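Local coordinates for RNA pseudouridylate synthase domain-containing protein 4 (Homo sapiens, PDB 5UBA) that isomerises uridine to pseudouridine in mitochondrial RNAs, including 16S ribosomal RNA, a modification needed to assemble a functional mitochondrial ribosome, at residues Glu85-Val89 against Pro249-Arg255. Sequence-based numbering, arbitrary orientation.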
# COMPACT_ATOMS: atom_id res chain seq x y z
N GLU A 85 -1.13 -7.39 0.61
CA GLU A 85 -2.42 -6.82 0.96
C GLU A 85 -2.65 -5.41 0.43
O GLU A 85 -3.68 -4.81 0.74
CB GLU A 85 -2.64 -6.82 2.48
CG GLU A 85 -3.03 -8.15 3.08
CD GLU A 85 -3.63 -7.93 4.47
OE1 GLU A 85 -2.88 -7.64 5.40
OE2 GLU A 85 -4.87 -7.98 4.61
N THR A 86 -1.74 -4.90 -0.37
CA THR A 86 -1.95 -3.66 -1.10
C THR A 86 -2.58 -3.93 -2.45
O THR A 86 -2.26 -4.92 -3.09
CB THR A 86 -0.62 -2.92 -1.25
OG1 THR A 86 -0.11 -2.70 0.09
CG2 THR A 86 -0.75 -1.58 -2.03
N THR A 87 -3.48 -3.05 -2.87
CA THR A 87 -4.09 -3.11 -4.17
C THR A 87 -3.57 -1.97 -5.05
O THR A 87 -2.98 -1.02 -4.54
CB THR A 87 -5.61 -3.00 -4.04
OG1 THR A 87 -5.94 -1.79 -3.37
CG2 THR A 87 -6.21 -4.17 -3.27
N GLY A 88 -3.78 -2.08 -6.36
CA GLY A 88 -3.72 -0.94 -7.23
C GLY A 88 -2.53 -0.87 -8.15
O GLY A 88 -2.05 -1.88 -8.65
N VAL A 89 -2.06 0.36 -8.39
CA VAL A 89 -1.20 0.63 -9.56
C VAL A 89 0.13 -0.10 -9.49
O VAL A 89 0.90 0.04 -8.53
CB VAL A 89 -0.90 2.15 -9.72
CG1 VAL A 89 -0.02 2.37 -10.96
CG2 VAL A 89 -2.16 2.97 -9.88
N PRO A 249 -10.23 -7.17 5.66
CA PRO A 249 -8.96 -6.99 4.95
C PRO A 249 -8.30 -5.65 5.25
O PRO A 249 -8.97 -4.69 5.63
CB PRO A 249 -9.37 -7.00 3.49
CG PRO A 249 -10.74 -6.44 3.50
CD PRO A 249 -11.37 -7.02 4.74
N LEU A 250 -7.00 -5.59 5.06
CA LEU A 250 -6.32 -4.28 5.05
C LEU A 250 -6.93 -3.38 3.98
O LEU A 250 -7.33 -3.84 2.92
CB LEU A 250 -4.85 -4.47 4.77
CG LEU A 250 -3.95 -3.26 5.05
CD1 LEU A 250 -3.80 -2.98 6.55
CD2 LEU A 250 -2.61 -3.52 4.40
N HIS A 251 -7.04 -2.08 4.29
CA HIS A 251 -7.56 -1.06 3.38
C HIS A 251 -6.43 -0.10 3.01
O HIS A 251 -6.37 1.04 3.48
CB HIS A 251 -8.73 -0.29 4.00
CG HIS A 251 -9.99 -1.09 4.10
ND1 HIS A 251 -10.09 -2.25 4.85
CD2 HIS A 251 -11.21 -0.88 3.56
CE1 HIS A 251 -11.33 -2.72 4.75
NE2 HIS A 251 -12.01 -1.92 3.96
N LEU A 252 -5.56 -0.56 2.12
CA LEU A 252 -4.40 0.22 1.64
C LEU A 252 -4.27 0.06 0.13
O LEU A 252 -3.96 -1.04 -0.34
CB LEU A 252 -3.13 -0.19 2.35
CG LEU A 252 -1.84 0.52 1.91
CD1 LEU A 252 -1.94 2.03 2.17
CD2 LEU A 252 -0.63 -0.03 2.65
N HIS A 253 -4.53 1.13 -0.60
CA HIS A 253 -4.61 1.15 -2.05
C HIS A 253 -3.55 2.08 -2.66
O HIS A 253 -3.46 3.26 -2.28
CB HIS A 253 -6.00 1.63 -2.45
CG HIS A 253 -6.22 1.72 -3.93
ND1 HIS A 253 -6.22 0.62 -4.76
CD2 HIS A 253 -6.48 2.79 -4.71
CE1 HIS A 253 -6.49 1.01 -5.99
NE2 HIS A 253 -6.65 2.32 -6.00
N ALA A 254 -2.79 1.54 -3.62
CA ALA A 254 -1.86 2.34 -4.42
C ALA A 254 -2.70 3.04 -5.48
O ALA A 254 -3.08 2.47 -6.52
CB ALA A 254 -0.78 1.45 -5.03
N ARG A 255 -3.06 4.28 -5.16
CA ARG A 255 -3.99 5.08 -5.93
C ARG A 255 -3.40 5.71 -7.16
O ARG A 255 -4.05 5.80 -8.20
CB ARG A 255 -4.56 6.18 -5.02
CG ARG A 255 -5.45 7.18 -5.70
CD ARG A 255 -6.72 6.56 -6.17
NE ARG A 255 -7.66 7.58 -6.58
CZ ARG A 255 -8.89 7.33 -7.02
NH1 ARG A 255 -9.33 6.08 -7.12
NH2 ARG A 255 -9.68 8.35 -7.34
O HOH W 1 -5.83 -3.20 0.83
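Thr-87 and His-253 meet nearly at a right angle, OG1 lying 2.8 Å from ND1 in a hydrogen bond. The hydroxyl approaches at the edge of the imidazole, near its plane; chi1 of 57° sets OG1 between backbone N and carbonyl carbon, turned to the ring. The second ring nitrogen, NE2, bonds to Cys-273 O, so both nitrogens are tied and the ring's rotation is fixed. Around this pair the backbones run parallel: Ala-254 N reaches Thr-87 O at 2.7 Å, and Val-89 N reaches Ala-254 O at 3.0 Å. This short parallel pairing joins the segment just after Asp-83, the probable catalytic aspartate of this RluA-family domain, to strand 252-259 of the mixed central sheet. The chain turns a corner at Gly-88, phi 108°, where a CB would clash with Ala-254 O. On the opposite face from His-253, Thr-86 OG1 lies 3.7 Å from Leu-252 CD2. At the other end, Glu-85 crosses Leu-250 about perpendicularly, its CD 3.7 Å from Leu-250 CB; a bond from Leu-250 N to OE2 is doubtful, OE2 being uncertainly placed. With an alanine here, Leu-250 CB would probably lose its carboxylate cover, though Tyr-43 OH would still partner Leu-250 N. Water 1 accepts from Leu-252 N, 2.7 Å from both Glu-85 O and Leu-250 O.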